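Local coordinates for protein arginase, mitochondrial (Medicago truncatula, PDB 6VSS) that catalyses the manganese-dependent hydrolysis of L-arginine to urea and L-ornithine, and also of agmatine to urea and putrescine, as a homohexamer, at residues V166-S171 / G210-R215; A38-I43 / V142-D147; T100-K105 / L290-L295. All blocks are in the same frame, centred on the assembly; numbering follows the deposited sequence.

Contact 1. Residues V166-S171 / G210-R215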
loop_
_atom_site.group_PDB
_atom_site.type_symbol
_atom_site.label_atom_id
_atom_site.label_comp_id
_atom_site.label_asym_id
_atom_site.label_seq_id
_atom_site.Cartn_x
_atom_site.Cartn_y
_atom_site.Cartn_z
ATOM N N VAL B 166 -35.222 -5.922 1.741
ATOM C CA VAL B 166 -35.134 -7.074 0.804
ATOM C C VAL B 166 -35.968 -8.223 1.380
ATOM O O VAL B 166 -36.790 -8.785 0.666
ATOM C CB VAL B 166 -33.684 -7.510 0.563
ATOM C CG1 VAL B 166 -33.604 -8.655 -0.419
ATOM C CG2 VAL B 166 -32.846 -6.332 0.143
ATOM N N VAL B 167 -35.756 -8.574 2.637
ATOM C CA VAL B 167 -36.401 -9.792 3.184
ATOM C C VAL B 167 -37.902 -9.502 3.363
ATOM O O VAL B 167 -38.704 -10.401 3.108
ATOM C CB VAL B 167 -35.683 -10.245 4.449
ATOM C CG1 VAL B 167 -36.538 -11.177 5.269
ATOM C CG2 VAL B 167 -34.320 -10.860 4.096
ATOM N N ARG B 168 -38.273 -8.273 3.701
ATOM C CA ARG B 168 -39.700 -7.880 3.802
ATOM C C ARG B 168 -40.383 -8.139 2.452
ATOM O O ARG B 168 -41.561 -8.641 2.403
ATOM C CB ARG B 168 -39.843 -6.412 4.213
ATOM C CG ARG B 168 -41.276 -5.911 4.093
ATOM C CD ARG B 168 -41.397 -4.439 4.446
ATOM N NE ARG B 168 -40.606 -3.538 3.606
ATOM C CZ ARG B 168 -40.358 -2.272 3.902
ATOM N NH1 ARG B 168 -40.846 -1.754 5.005
ATOM N NH2 ARG B 168 -39.636 -1.511 3.103
ATOM N N ALA B 169 -39.711 -7.715 1.385
ATOM C CA ALA B 169 -40.209 -7.787 -0.002
ATOM C C ALA B 169 -40.319 -9.256 -0.417
ATOM O O ALA B 169 -41.362 -9.612 -1.025
ATOM C CB ALA B 169 -39.286 -7.037 -0.895
ATOM N N VAL B 170 -39.320 -10.081 -0.082
ATOM C CA VAL B 170 -39.364 -11.526 -0.425
ATOM C C VAL B 170 -40.573 -12.194 0.254
ATOM O O VAL B 170 -41.333 -12.890 -0.419
ATOM C CB VAL B 170 -38.070 -12.236 -0.047
ATOM C CG1 VAL B 170 -38.247 -13.715 -0.235
ATOM C CG2 VAL B 170 -36.877 -11.725 -0.863
ATOM N N SER B 171 -40.720 -11.979 1.547
ATOM C CA SER B 171 -41.761 -12.555 2.424
ATOM C C SER B 171 -43.142 -12.099 1.981
ATOM O O SER B 171 -44.072 -12.919 2.039
ATOM C CB SER B 171 -41.546 -12.156 3.852
ATOM O OG SER B 171 -42.543 -12.728 4.700
ATOM N N GLY B 210 -41.023 -8.004 12.516
ATOM C CA GLY B 210 -42.043 -8.107 11.457
ATOM C C GLY B 210 -42.563 -9.518 11.271
ATOM O O GLY B 210 -43.508 -9.694 10.475
ATOM N N GLY B 211 -41.979 -10.499 11.971
ATOM C CA GLY B 211 -42.235 -11.936 11.748
ATOM C C GLY B 211 -41.998 -12.300 10.300
ATOM O O GLY B 211 -42.689 -13.132 9.789
ATOM N N TYR B 212 -41.068 -11.663 9.603
ATOM C CA TYR B 212 -40.832 -11.962 8.167
ATOM C C TYR B 212 -40.017 -13.235 8.073
ATOM O O TYR B 212 -39.997 -13.827 7.028
ATOM C CB TYR B 212 -40.135 -10.799 7.462
ATOM C CG TYR B 212 -40.962 -9.543 7.430
ATOM C CD1 TYR B 212 -42.156 -9.516 6.725
ATOM C CD2 TYR B 212 -40.572 -8.399 8.121
ATOM C CE1 TYR B 212 -42.928 -8.373 6.672
ATOM C CE2 TYR B 212 -41.339 -7.243 8.073
ATOM C CZ TYR B 212 -42.522 -7.239 7.349
ATOM O OH TYR B 212 -43.307 -6.132 7.293
ATOM N N ALA B 213 -39.348 -13.615 9.157
ATOM C CA ALA B 213 -38.472 -14.809 9.223
ATOM C C ALA B 213 -38.908 -15.701 10.387
ATOM O O ALA B 213 -39.405 -15.150 11.383
ATOM C CB ALA B 213 -37.035 -14.399 9.343
ATOM N N ARG B 214 -38.763 -17.021 10.235
ATOM C CA ARG B 214 -39.021 -18.000 11.324
ATOM C C ARG B 214 -37.682 -18.353 11.976
ATOM O O ARG B 214 -37.378 -17.783 12.988
ATOM C CB ARG B 214 -39.757 -19.210 10.760
ATOM C CG ARG B 214 -40.022 -20.313 11.773
ATOM C CD ARG B 214 -40.731 -21.461 11.086
ATOM N NE ARG B 214 -39.828 -22.077 10.128
ATOM C CZ ARG B 214 -39.853 -23.340 9.773
ATOM N NH1 ARG B 214 -40.767 -24.153 10.283
ATOM N NH2 ARG B 214 -38.960 -23.780 8.901
ATOM N N ARG B 215 -36.887 -19.207 11.355
ATOM C CA ARG B 215 -35.515 -19.487 11.792
ATOM C C ARG B 215 -34.581 -18.408 11.248
ATOM O O ARG B 215 -34.848 -17.811 10.174
ATOM C CB ARG B 215 -35.133 -20.887 11.339
ATOM C CG ARG B 215 -36.025 -21.959 11.959
ATOM C CD ARG B 215 -35.542 -23.349 11.625
ATOM N NE ARG B 215 -34.212 -23.581 12.147
ATOM C CZ ARG B 215 -33.370 -24.492 11.679
ATOM N NH1 ARG B 215 -33.699 -25.283 10.667
ATOM N NH2 ARG B 215 -32.190 -24.624 12.241
#
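Tyr212 lays its ring along one flank of helix 163-174, touching Arg168, Ser171 and Val167. It stands where helix 203-209 gives way to strand 213-221 of the parallel sheet in the arginase α/β fold, so the contact ties two neighbouring helix-strand connections together. Both faces of the phenol are covered. Over one lies Arg168, its CA above the ring centre and its CG, nearest CZ, making a CH-pi contact 4.2 Å from the centroid of the Tyr212 ring, 28° off the normal. Over the opposite face, Gly210 O, from the same turn as the tyrosine, stands 3.8 Å above the plane of the Tyr212 ring. Arginine suits the first place because its long aliphatic stem can cover a ring while its charged end goes further: the guanidinium plane is 86° from that of the phenol, and Arg168 NH2 is hydrogen-bonded to Ser139 OG on helix 131-146. A CB on Gly210 would run into Tyr212 CE2, and Gly211, with positive phi, completes a Schellman motif, so both glycines fit this helix end. The edge of the ring belongs to Ser171, whose OG, swung anti to its own backbone nitrogen (chi1 -179°), lies in the ring plane 3.8 Å from Tyr212 CD1 while bonding to Gly176 O. With an alanine at Tyr212, the Arg168 methylenes and the Gly210 carbonyl would probably lose the layer that separates them, opening a gap between helix and turn. At the root of the side chain, Val167 CG1 rests 4.2 Å from Tyr212 CB.

Contact 2. Residues A38-I43 / V142-D147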
loop_
_atom_site.group_PDB
_atom_site.type_symbol
_atom_site.label_atom_id
_atom_site.label_comp_id
_atom_site.label_asym_id
_atom_site.label_seq_id
_atom_site.Cartn_x
_atom_site.Cartn_y
_atom_site.Cartn_z
ATOM N N ALA B 38 -39.372 6.930 -12.392
ATOM C CA ALA B 38 -38.353 6.741 -13.451
ATOM C C ALA B 38 -37.361 5.665 -13.027
ATOM O O ALA B 38 -36.906 4.890 -13.875
ATOM C CB ALA B 38 -37.644 8.029 -13.719
ATOM N N ALA B 39 -37.014 5.630 -11.755
ATOM C CA ALA B 39 -36.025 4.670 -11.250
ATOM C C ALA B 39 -36.625 3.272 -11.370
ATOM O O ALA B 39 -35.926 2.336 -11.821
ATOM C CB ALA B 39 -35.668 5.001 -9.845
ATOM N N LEU B 40 -37.876 3.116 -10.932
ATOM C CA LEU B 40 -38.446 1.759 -10.780
ATOM C C LEU B 40 -38.734 1.222 -12.179
ATOM O O LEU B 40 -38.419 0.035 -12.451
ATOM C CB LEU B 40 -39.687 1.781 -9.887
ATOM C CG LEU B 40 -39.450 2.091 -8.399
ATOM C CD1 LEU B 40 -40.786 2.383 -7.715
ATOM C CD2 LEU B 40 -38.725 0.987 -7.689
ATOM N N THR B 41 -39.275 2.067 -13.052
ATOM C CA THR B 41 -39.429 1.760 -14.492
ATOM C C THR B 41 -38.078 1.292 -15.063
ATOM O O THR B 41 -38.095 0.339 -15.798
ATOM C CB THR B 41 -40.021 2.972 -15.198
ATOM O OG1 THR B 41 -41.221 3.283 -14.490
ATOM C CG2 THR B 41 -40.309 2.727 -16.658
ATOM N N PHE B 42 -36.934 1.908 -14.742
ATOM C CA PHE B 42 -35.632 1.453 -15.305
ATOM C C PHE B 42 -35.415 -0.002 -14.868
ATOM O O PHE B 42 -35.101 -0.882 -15.741
ATOM C CB PHE B 42 -34.445 2.306 -14.844
ATOM C CG PHE B 42 -33.121 1.835 -15.372
ATOM C CD1 PHE B 42 -32.742 2.105 -16.680
ATOM C CD2 PHE B 42 -32.246 1.145 -14.579
ATOM C CE1 PHE B 42 -31.512 1.689 -17.177
ATOM C CE2 PHE B 42 -31.021 0.726 -15.068
ATOM C CZ PHE B 42 -30.668 0.983 -16.369
ATOM N N ILE B 43 -35.562 -0.250 -13.556
ATOM C CA ILE B 43 -35.424 -1.615 -12.955
ATOM C C ILE B 43 -36.471 -2.516 -13.621
ATOM O O ILE B 43 -36.126 -3.623 -13.982
ATOM C CB ILE B 43 -35.521 -1.663 -11.396
ATOM C CG1 ILE B 43 -34.509 -0.776 -10.656
ATOM C CG2 ILE B 43 -35.456 -3.106 -10.898
ATOM C CD1 ILE B 43 -33.072 -1.260 -10.679
ATOM N N VAL B 142 -36.973 -5.175 -5.407
ATOM C CA VAL B 142 -36.915 -6.648 -5.194
ATOM C C VAL B 142 -38.127 -7.305 -5.845
ATOM O O VAL B 142 -37.925 -8.272 -6.553
ATOM C CB VAL B 142 -36.776 -7.026 -3.704
ATOM C CG1 VAL B 142 -36.837 -8.526 -3.527
ATOM C CG2 VAL B 142 -35.488 -6.478 -3.085
ATOM N N LYS B 143 -39.317 -6.719 -5.689
ATOM C CA LYS B 143 -40.594 -7.317 -6.155
ATOM C C LYS B 143 -40.627 -7.344 -7.686
ATOM O O LYS B 143 -41.127 -8.360 -8.248
ATOM C CB LYS B 143 -41.786 -6.546 -5.560
ATOM C CG LYS B 143 -41.975 -6.731 -4.066
ATOM C CD LYS B 143 -43.266 -6.104 -3.495
ATOM C CE LYS B 143 -43.406 -6.446 -2.027
ATOM N NZ LYS B 143 -44.605 -5.848 -1.402
ATOM N N LEU B 144 -40.100 -6.286 -8.320
ATOM C CA LEU B 144 -39.989 -6.176 -9.788
ATOM C C LEU B 144 -39.097 -7.318 -10.314
ATOM O O LEU B 144 -39.486 -7.873 -11.344
ATOM C CB LEU B 144 -39.513 -4.771 -10.205
ATOM C CG LEU B 144 -40.532 -3.635 -9.975
ATOM C CD1 LEU B 144 -39.904 -2.256 -10.079
ATOM C CD2 LEU B 144 -41.712 -3.717 -10.963
ATOM N N VAL B 145 -38.029 -7.734 -9.612
ATOM C CA VAL B 145 -37.197 -8.904 -10.066
ATOM C C VAL B 145 -37.997 -10.205 -9.863
ATOM O O VAL B 145 -38.079 -11.063 -10.765
ATOM C CB VAL B 145 -35.829 -8.951 -9.351
ATOM C CG1 VAL B 145 -35.009 -10.165 -9.751
ATOM C CG2 VAL B 145 -35.044 -7.691 -9.588
ATOM N N MET B 146 -38.659 -10.315 -8.730
ATOM C CA MET B 146 -39.356 -11.556 -8.334
ATOM C C MET B 146 -40.525 -11.784 -9.282
ATOM O O MET B 146 -40.818 -12.976 -9.538
ATOM C CB MET B 146 -39.873 -11.472 -6.901
ATOM C CG MET B 146 -38.762 -11.431 -5.904
ATOM S SD MET B 146 -39.355 -11.545 -4.211
ATOM C CE MET B 146 -39.776 -13.289 -4.217
ATOM N N ASP B 147 -41.126 -10.702 -9.774
ATOM C CA ASP B 147 -42.310 -10.796 -10.656
ATOM C C ASP B 147 -41.901 -11.366 -12.001
ATOM O O ASP B 147 -42.821 -11.821 -12.713
ATOM C CB ASP B 147 -42.955 -9.444 -10.983
ATOM C CG ASP B 147 -43.916 -8.957 -9.923
ATOM O OD1 ASP B 147 -44.292 -9.768 -9.038
ATOM O OD2 ASP B 147 -44.203 -7.746 -9.944
#
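Between 38-43 and 142-147 the backbones come nearest at Ile43 and Leu144, whose CA atoms are 7.2 Å apart. Both segments are helical there: Phe42 N bonds to Ala38 O at 3.1 Å on one side, and Met146 N to Val142 O at 3.1 Å on the other. With the main chains bonding internally, what passes between the helices is aliphatic, and one residue carries most of it. Leu144 points its CB toward the other helix and reaches across with a single methyl, CD1. That methyl settles against the backbone of Leu40, with Leu144 CD1 3.6 Å from Leu40 O. It also meets the side chain, Leu144 CD1 lying 4.0 Å from Leu40 CB. The two leucine side chains cross at about a right angle, and the CD1 tip of Leu144 meets Leu40 near its CB. Leucine fits because its branch point lies one carbon out, which lets a methyl span the gap. Ile43, branched at CB, fills in nearer the helix: its CG2 lies 4.4 Å from Leu144 CB, while chi1 of -57° sends the CG1-CD1 arm away from Leu144, and its side chain also packs on Leu67 of strand 63-69. Val142 and Val145 likewise turn to the sheet, while Lys143 and Asp147 form salt bridges with Glu172 and Lys173 of helix 163-174. Ala38 and Ala39, small enough for close approach, pack on Phe42 of a neighbouring subunit. This is helix-on-helix packing on one flank of the parallel sheet of an α/β fold, where helix 131-146, in the crossover from strand 113-118 to strand 151-157, lies beside the long N-terminal helix.

Contact 3. Residues T100-K105 / L290-L295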
loop_
_atom_site.group_PDB
_atom_site.type_symbol
_atom_site.label_atom_id
_atom_site.label_comp_id
_atom_site.label_asym_id
_atom_site.label_seq_id
_atom_site.Cartn_x
_atom_site.Cartn_y
_atom_site.Cartn_z
ATOM N N THR B 100 -16.502 -20.785 -14.481
ATOM C CA THR B 100 -17.116 -21.992 -13.841
ATOM C C THR B 100 -17.073 -21.892 -12.302
ATOM O O THR B 100 -16.014 -21.620 -11.755
ATOM C CB THR B 100 -16.481 -23.302 -14.337
ATOM O OG1 THR B 100 -16.472 -23.253 -15.762
ATOM C CG2 THR B 100 -17.227 -24.528 -13.869
ATOM N N THR B 101 -18.212 -22.106 -11.632
ATOM C CA THR B 101 -18.319 -22.170 -10.167
ATOM C C THR B 101 -17.646 -23.460 -9.707
ATOM O O THR B 101 -17.378 -24.296 -10.540
ATOM C CB THR B 101 -19.761 -22.058 -9.679
ATOM O OG1 THR B 101 -20.430 -23.313 -9.871
ATOM C CG2 THR B 101 -20.470 -20.894 -10.337
ATOM N N GLU B 102 -17.379 -23.545 -8.409
ATOM C CA GLU B 102 -16.570 -24.611 -7.784
ATOM C C GLU B 102 -17.228 -25.945 -8.100
ATOM O O GLU B 102 -16.473 -26.904 -8.431
ATOM C CB GLU B 102 -16.420 -24.381 -6.283
ATOM C CG GLU B 102 -15.322 -23.391 -5.923
ATOM C CD GLU B 102 -14.575 -23.695 -4.626
ATOM O OE1 GLU B 102 -14.973 -24.623 -3.931
ATOM O OE2 GLU B 102 -13.593 -23.002 -4.323
ATOM N N GLU B 103 -18.565 -25.990 -8.063
ATOM C CA GLU B 103 -19.301 -27.257 -8.305
ATOM C C GLU B 103 -19.779 -27.417 -9.755
ATOM O O GLU B 103 -20.625 -28.282 -9.959
ATOM C CB GLU B 103 -20.429 -27.410 -7.302
ATOM C CG GLU B 103 -19.901 -27.998 -6.011
ATOM C CD GLU B 103 -20.996 -28.056 -4.988
ATOM O OE1 GLU B 103 -22.092 -27.631 -5.328
ATOM O OE2 GLU B 103 -20.740 -28.530 -3.877
ATOM N N GLY B 104 -19.190 -26.712 -10.719
ATOM C CA GLY B 104 -19.316 -27.027 -12.151
ATOM C C GLY B 104 -20.308 -26.170 -12.911
ATOM O O GLY B 104 -20.451 -26.437 -14.098
ATOM N N LYS B 105 -20.973 -25.182 -12.308
ATOM C CA LYS B 105 -21.946 -24.356 -13.081
ATOM C C LYS B 105 -21.209 -23.303 -13.946
ATOM O O LYS B 105 -20.138 -22.784 -13.554
ATOM C CB LYS B 105 -23.031 -23.796 -12.162
ATOM C CG LYS B 105 -23.973 -24.840 -11.551
ATOM C CD LYS B 105 -25.397 -24.323 -11.317
ATOM C CE LYS B 105 -26.281 -25.297 -10.572
ATOM N NZ LYS B 105 -27.564 -24.675 -10.184
ATOM N N LEU B 290 -12.888 -18.717 7.739
ATOM C CA LEU B 290 -12.090 -18.846 6.507
ATOM C C LEU B 290 -13.073 -18.952 5.359
ATOM O O LEU B 290 -14.273 -19.252 5.565
ATOM C CB LEU B 290 -11.165 -20.062 6.557
ATOM C CG LEU B 290 -10.269 -20.166 7.788
ATOM C CD1 LEU B 290 -9.537 -21.512 7.767
ATOM C CD2 LEU B 290 -9.302 -18.994 7.828
ATOM N N PHE B 291 -12.578 -18.629 4.181
ATOM C CA PHE B 291 -13.407 -18.587 2.963
ATOM C C PHE B 291 -14.164 -19.925 2.783
ATOM O O PHE B 291 -15.402 -19.936 2.563
ATOM C CB PHE B 291 -12.572 -18.202 1.738
ATOM C CG PHE B 291 -13.463 -17.863 0.575
ATOM C CD1 PHE B 291 -13.950 -16.578 0.399
ATOM C CD2 PHE B 291 -13.899 -18.842 -0.305
ATOM C CE1 PHE B 291 -14.804 -16.255 -0.657
ATOM C CE2 PHE B 291 -14.755 -18.521 -1.360
ATOM C CZ PHE B 291 -15.211 -17.233 -1.527
ATOM N N ARG B 292 -13.434 -21.014 2.937
ATOM C CA ARG B 292 -13.877 -22.418 2.783
ATOM C C ARG B 292 -14.911 -22.761 3.868
ATOM O O ARG B 292 -15.640 -23.710 3.702
ATOM C CB ARG B 292 -12.543 -23.180 2.756
ATOM C CG ARG B 292 -12.614 -24.691 2.657
ATOM C CD ARG B 292 -12.906 -25.280 1.292
ATOM N NE ARG B 292 -12.314 -24.497 0.221
ATOM C CZ ARG B 292 -12.794 -24.426 -1.040
ATOM N NH1 ARG B 292 -13.897 -25.071 -1.382
ATOM N NH2 ARG B 292 -12.181 -23.662 -1.941
ATOM N N ASP B 293 -14.986 -22.064 4.993
ATOM C CA ASP B 293 -16.050 -22.396 5.986
ATOM C C ASP B 293 -17.412 -21.989 5.410
ATOM O O ASP B 293 -18.366 -22.765 5.456
ATOM C CB ASP B 293 -15.869 -21.645 7.311
ATOM C CG ASP B 293 -14.729 -22.107 8.188
ATOM O OD1 ASP B 293 -14.659 -23.292 8.457
ATOM O OD2 ASP B 293 -13.968 -21.255 8.632
ATOM N N ILE B 294 -17.509 -20.802 4.835
ATOM C CA ILE B 294 -18.789 -20.368 4.195
ATOM C C ILE B 294 -19.153 -21.371 3.068
ATOM O O ILE B 294 -20.366 -21.697 2.896
ATOM C CB ILE B 294 -18.677 -18.924 3.679
ATOM C CG1 ILE B 294 -18.292 -17.972 4.822
ATOM C CG2 ILE B 294 -19.975 -18.494 3.010
ATOM C CD1 ILE B 294 -18.434 -16.529 4.505
ATOM N N LEU B 295 -18.165 -21.836 2.287
ATOM C CA LEU B 295 -18.466 -22.689 1.103
ATOM C C LEU B 295 -18.959 -24.057 1.600
ATOM O O LEU B 295 -19.869 -24.627 1.005
ATOM C CB LEU B 295 -17.222 -22.845 0.212
ATOM C CG LEU B 295 -16.765 -21.587 -0.510
ATOM C CD1 LEU B 295 -15.618 -21.844 -1.458
ATOM C CD2 LEU B 295 -17.896 -20.953 -1.270
#
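An end-on, two-pronged salt bridge between Glu102 and Arg292 joins the loop after helix 84-92 to the first turn of helix 291-300. Glu102 sits in a type I turn running from Thr101 to Gly104, a few residues beyond the L-ornithine-binding Asp95-Asn98. Arg292 NH1 donates to Glu102 OE1 over 2.8 Å, nearly straight at 170°, and Arg292 NH2 donates to Glu102 OE2, also over 2.8 Å. Both oxygens accept through their syn lone pairs, and the carboxylate and guanidinium planes are only 16° apart, the pairing that suits two flat groups of opposite charge. The arginine chain bends at chi2 (78°) and again at chi3 to bring its end round toward the loop. Leu295 lies against one face of the guanidinium, its CD1 also 3.7 Å from Glu102 OE2, so an apolar methyl backs the ion pair. Leu290 occupies the N-cap position, where its N bonds to Asp293 OD2 at 2.9 Å. Each charged group has further partners: Glu102 OE2 forms a salt bridge with Lys330, and Arg292 NH2 also donates to Gly287 O of another neighbouring subunit. Glu102 is buried yet faces two cations, which probably favours its ionised form, and the shared NH2 links this intrachain bridge directly to the subunit interface.

Contacts 1 and 2 adjoin, their centres about 19 Å apart: Val166 and Ala169 of helix 163-174 pack on Val142 of helix 131-146, and Val170 lies on Met146. Together they form a continuous run of packing from helix 25-57 through two crossover helices to the turn leading into strand 213-221. Contact 3 stands apart, its centre about 26 Å from that of contact 1 and about 30 Å from that of contact 2. Both segments of contact 2 precede those of contact 1 in the sequence, while 100-105 and 290-295 bracket contact 1 and alternate with contact 2. Contacts 2 and 3 also meet different neighbouring subunits of the hexamer.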